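Local structure of DUF655 domain-containing protein (Archaeoglobus fulgidus, 2I5H) at residues A[142-145]-A[146-149]; A[169-173]-A[174-178]. The protein is of unknown function, but belongs to a family related to helix-hairpin-helix domains and may bind nucleic acid. One frame throughout, in Å; residues are numbered along the deposited sequence.

Interaction 1: A[142-145]-A[146-149]; sequences KKMM and WAII
Met145 lays its terminal methyl over the indole of Trp146, the next residue along the first two turns of helix 142-154. CE stands 3.9 Å from the centroid of the five-membered ring of Trp146, only 13° off the ring normal. SD of Met145 lies over that same ring, 4.5 Å from its centroid, which makes a Met-aromatic contact. The methyl of Ile149 CD1 rises over the same face of the indole, displaced toward its rim. The ring is thus a flat floor with two bumps on it. These bumps press on each other: Met145 CE is 3.4 Å from Ile149 CD1, tighter than ordinary carbon contact. The bend at chi3 of Met145 (-84°) turns CE down onto the floor. His132 and Glu135 cover Met145 from the preceding loop.

A second, looser fit lies further round the helix. Ile148 carries CG1 on the side away from its own carbonyl carbon, and its tip CD1 meets Met144 CG at 4.1 Å. Met144 folds twice beyond CB and brings SD to 4.3 Å from Ala147 CB. Leu134 packs on Ile148.

The backbone holds these residues in step. Ile148 N donates to Met144 O at 2.9 Å, and Ile149 N to Met145 O at 2.8 Å. Ala147 N donates in the same way to Lys143 O. Lys142 sends its ammonium group off to a salt bridge with Glu135. The turn leading into this helix is consistent with the hairpin of a helix-hairpin-helix motif, as in relatives of the family. The chemistry is mostly dispersion: sulfur and methyl groups lie on a polarisable aromatic face, and i to i+4 bonds occupy the carbonyls of Lys143, Met144 and Met145.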
loop_
_atom_site.group_PDB
_atom_site.type_symbol
_atom_site.label_atom_id
_atom_site.label_comp_id
_atom_site.label_asym_id
_atom_site.label_seq_id
_atom_site.Cartn_x
_atom_site.Cartn_y
_atom_site.Cartn_z
ATOM N N LYS A 142 -12.790 6.974 19.425
ATOM C CA LYS A 142 -13.872 7.937 19.611
ATOM C C LYS A 142 -13.383 9.371 19.806
ATOM O O LYS A 142 -13.829 10.288 19.116
ATOM C CB LYS A 142 -14.737 7.524 20.807
ATOM C CG LYS A 142 -15.614 6.296 20.567
ATOM C CD LYS A 142 -16.669 6.569 19.501
ATOM C CE LYS A 142 -17.701 5.447 19.421
ATOM N NZ LYS A 142 -17.102 4.133 19.054
ATOM N N LYS A 143 -12.466 9.565 20.745
ATOM C CA LYS A 143 -11.941 10.898 21.017
ATOM C C LYS A 143 -11.307 11.522 19.776
ATOM O O LYS A 143 -11.612 12.661 19.417
ATOM C CB LYS A 143 -10.908 10.842 22.145
ATOM C CG LYS A 143 -10.392 12.210 22.573
ATOM C CD LYS A 143 -9.360 12.108 23.685
ATOM C CE LYS A 143 -8.081 11.427 23.216
ATOM N NZ LYS A 143 -7.076 11.327 24.316
ATOM N N MET A 144 -10.434 10.766 19.118
ATOM C CA MET A 144 -9.746 11.259 17.932
ATOM C C MET A 144 -10.673 11.555 16.757
ATOM O O MET A 144 -10.507 12.566 16.078
ATOM C CB MET A 144 -8.666 10.262 17.498
ATOM C CG MET A 144 -7.716 10.809 16.447
ATOM S SD MET A 144 -6.977 12.371 16.968
ATOM C CE MET A 144 -5.901 11.805 18.291
ATOM N N MET A 145 -11.644 10.682 16.512
ATOM C CA MET A 145 -12.566 10.900 15.402
ATOM C C MET A 145 -13.309 12.223 15.566
ATOM O O MET A 145 -13.415 13.002 14.621
ATOM C CB MET A 145 -13.579 9.757 15.299
ATOM C CG MET A 145 -14.541 9.668 16.464
ATOM S SD MET A 145 -16.021 8.725 16.077
ATOM C CE MET A 145 -17.011 9.986 15.287
ATOM N N TRP A 146 -13.825 12.477 16.765
ATOM C CA TRP A 146 -14.543 13.720 17.015
ATOM C C TRP A 146 -13.609 14.913 16.884
ATOM O O TRP A 146 -14.019 15.988 16.442
ATOM C CB TRP A 146 -15.195 13.698 18.401
ATOM C CG TRP A 146 -16.465 12.894 18.431
ATOM C CD1 TRP A 146 -16.693 11.741 19.121
ATOM C CD2 TRP A 146 -17.671 13.177 17.712
ATOM N NE1 TRP A 146 -17.968 11.284 18.875
ATOM C CE2 TRP A 146 -18.591 12.148 18.014
ATOM C CE3 TRP A 146 -18.066 14.202 16.840
ATOM C CZ2 TRP A 146 -19.881 12.113 17.476
ATOM C CZ3 TRP A 146 -19.351 14.168 16.304
ATOM C CH2 TRP A 146 -20.243 13.129 16.625
ATOM N N ALA A 147 -12.350 14.718 17.260
ATOM C CA ALA A 147 -11.356 15.780 17.162
ATOM C C ALA A 147 -11.141 16.114 15.691
ATOM O O ALA A 147 -10.973 17.278 15.323
ATOM C CB ALA A 147 -10.045 15.332 17.798
ATOM N N ILE A 148 -11.152 15.079 14.853
ATOM C CA ILE A 148 -10.965 15.244 13.416
ATOM C C ILE A 148 -12.197 15.893 12.793
ATOM O O ILE A 148 -12.088 16.751 11.917
ATOM C CB ILE A 148 -10.722 13.877 12.727
ATOM C CG1 ILE A 148 -9.461 13.223 13.298
ATOM C CG2 ILE A 148 -10.591 14.065 11.221
ATOM C CD1 ILE A 148 -9.204 11.818 12.783
ATOM N N ILE A 149 -13.371 15.476 13.258
ATOM C CA ILE A 149 -14.634 16.007 12.755
ATOM C C ILE A 149 -14.813 17.466 13.169
ATOM O O ILE A 149 -15.312 18.282 12.394
ATOM C CB ILE A 149 -15.826 15.182 13.284
ATOM C CG1 ILE A 149 -15.682 13.725 12.835
ATOM C CG2 ILE A 149 -17.138 15.768 12.778
ATOM C CD1 ILE A 149 -16.757 12.799 13.370
#

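Interaction 2: A[169-173]-A[174-178]; sequences GIQRP and EKLIV
Arg172 and Glu174 form a salt bridge at the start of helix 173-186, where Arg172 is the N-cap and Pro173 opens the first turn. Arg172 NH2 donates to Glu174 OE2 at 2.6 Å, using the syn lone pair of the carboxylate oxygen. The fit is not flat: the guanidinium and carboxylate planes are 49° apart. The arginine chain is bent at chi2 and chi3 and curls alongside Glu174. Bent at chi2 (92°), Glu174 brings its other oxygen back over the proline, with OE1 3.0 Å from Pro173 CG. CD of Pro173 in turn lies over one face of the guanidinium, offset toward its rim.

The main chain closes the first turn beneath this cluster. Leu176 N donates to Arg172 O at 3.1 Å, and Ile177 N to Pro173 O at 3.0 Å. Round the helix, Gln171 extends across Lys175, and Gln171 OE1 lies 2.9 Å from Lys175 CD. On the buried side Leu176 reaches back, with CD1 4.1 Å from Ile170 CG1.

The next shell packs around these groups. Phe160 of helix 160-166 packs on both Pro173 and Glu174, while Phe121 of helix 114-121 covers the proline too. Arg172 NH1 has a long, weak ion pair with Glu161. Val140 closes over Leu176, whose CD2 also lies 4.1 Å from Gln171 NE2.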
loop_
_atom_site.group_PDB
_atom_site.type_symbol
_atom_site.label_atom_id
_atom_site.label_comp_id
_atom_site.label_asym_id
_atom_site.label_seq_id
_atom_site.Cartn_x
_atom_site.Cartn_y
_atom_site.Cartn_z
ATOM N N GLY A 169 -2.499 16.470 18.526
ATOM C CA GLY A 169 -2.208 15.137 19.050
ATOM C C GLY A 169 -2.472 13.993 18.076
ATOM O O GLY A 169 -2.257 12.826 18.415
ATOM N N ILE A 170 -2.928 14.310 16.870
ATOM C CA ILE A 170 -3.203 13.262 15.894
ATOM C C ILE A 170 -1.905 12.715 15.312
ATOM O O ILE A 170 -1.018 13.474 14.921
ATOM C CB ILE A 170 -4.093 13.773 14.735
ATOM C CG1 ILE A 170 -4.603 12.584 13.918
ATOM C CG2 ILE A 170 -3.303 14.716 13.833
ATOM C CD1 ILE A 170 -5.542 12.962 12.796
ATOM N N GLN A 171 -1.794 11.391 15.269
ATOM C CA GLN A 171 -0.609 10.748 14.720
ATOM C C GLN A 171 -0.554 11.120 13.243
ATOM O O GLN A 171 -1.578 11.492 12.665
ATOM C CB GLN A 171 -0.716 9.231 14.895
ATOM C CG GLN A 171 0.581 8.477 14.659
ATOM C CD GLN A 171 0.523 7.047 15.166
ATOM O OE1 GLN A 171 1.516 6.318 15.119
ATOM N NE2 GLN A 171 -0.644 6.638 15.655
ATOM N N ARG A 172 0.626 11.046 12.632
ATOM C CA ARG A 172 0.745 11.392 11.216
ATOM C C ARG A 172 -0.367 10.719 10.423
ATOM O O ARG A 172 -0.566 9.510 10.522
ATOM C CB ARG A 172 2.106 10.963 10.658
ATOM C CG ARG A 172 3.271 11.823 11.123
ATOM C CD ARG A 172 3.090 13.280 10.719
ATOM N NE ARG A 172 3.099 13.476 9.271
ATOM C CZ ARG A 172 2.985 14.663 8.679
ATOM N NH1 ARG A 172 2.851 15.760 9.413
ATOM N NH2 ARG A 172 3.012 14.757 7.359
ATOM N N PRO A 173 -1.116 11.502 9.632
ATOM C CA PRO A 173 -2.208 10.937 8.835
ATOM C C PRO A 173 -1.736 9.834 7.893
ATOM O O PRO A 173 -2.457 8.865 7.658
ATOM C CB PRO A 173 -2.763 12.154 8.094
ATOM C CG PRO A 173 -1.579 13.065 7.989
ATOM C CD PRO A 173 -0.948 12.938 9.350
ATOM N N GLU A 174 -0.523 9.977 7.363
ATOM C CA GLU A 174 0.023 8.974 6.456
ATOM C C GLU A 174 0.176 7.644 7.179
ATOM O O GLU A 174 -0.161 6.592 6.638
ATOM C CB GLU A 174 1.387 9.409 5.907
ATOM C CG GLU A 174 1.373 10.742 5.186
ATOM C CD GLU A 174 1.695 11.900 6.107
ATOM O OE1 GLU A 174 1.089 11.985 7.195
ATOM O OE2 GLU A 174 2.556 12.725 5.738
ATOM N N LYS A 175 0.686 7.699 8.404
ATOM C CA LYS A 175 0.888 6.495 9.199
ATOM C C LYS A 175 -0.441 5.811 9.486
ATOM O O LYS A 175 -0.532 4.583 9.490
ATOM C CB LYS A 175 1.590 6.836 10.515
ATOM C CG LYS A 175 1.860 5.620 11.383
ATOM C CD LYS A 175 2.824 5.933 12.513
ATOM C CE LYS A 175 3.168 4.670 13.284
ATOM N NZ LYS A 175 3.727 3.625 12.377
ATOM N N LEU A 176 -1.471 6.614 9.735
ATOM C CA LEU A 176 -2.795 6.075 10.007
ATOM C C LEU A 176 -3.288 5.336 8.773
ATOM O O LEU A 176 -3.827 4.235 8.870
ATOM C CB LEU A 176 -3.771 7.202 10.349
ATOM C CG LEU A 176 -3.506 8.009 11.620
ATOM C CD1 LEU A 176 -4.507 9.156 11.691
ATOM C CD2 LEU A 176 -3.621 7.113 12.847
ATOM N N ILE A 177 -3.098 5.950 7.609
ATOM C CA ILE A 177 -3.523 5.344 6.355
ATOM C C ILE A 177 -2.740 4.059 6.081
ATOM O O ILE A 177 -3.325 3.032 5.745
ATOM C CB ILE A 177 -3.329 6.312 5.169
ATOM C CG1 ILE A 177 -4.220 7.542 5.347
ATOM C CG2 ILE A 177 -3.660 5.608 3.862
ATOM C CD1 ILE A 177 -5.705 7.229 5.383
ATOM N N VAL A 178 -1.420 4.122 6.225
ATOM C CA VAL A 178 -0.579 2.949 5.992
ATOM C C VAL A 178 -1.008 1.799 6.895
ATOM O O VAL A 178 -1.082 0.651 6.453
ATOM C CB VAL A 178 0.915 3.264 6.247
ATOM C CG1 VAL A 178 1.741 1.992 6.151
ATOM C CG2 VAL A 178 1.405 4.286 5.234
#

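In the fold
The chain first builds the antiparallel sheet of strands 20-27 to 82-88, then runs through helices 96-111 and 114-121 before reaching either contact. Interaction 1 comes next, at the start of helix 142-154. Helix 160-166 and a short loop follow, and interaction 2 forms where that loop enters helix 173-186. Each is a local contact within one continuous stretch, so neither closes a long loop. They lie in series and neither nest nor cross. They do meet in space: Ile148 CD1 packs on Ile170 CD1 at 3.8 Å, and Met144 lies against Gly169 and Ile170. This ties helix 142-154 to the loop leading into helix 173-186.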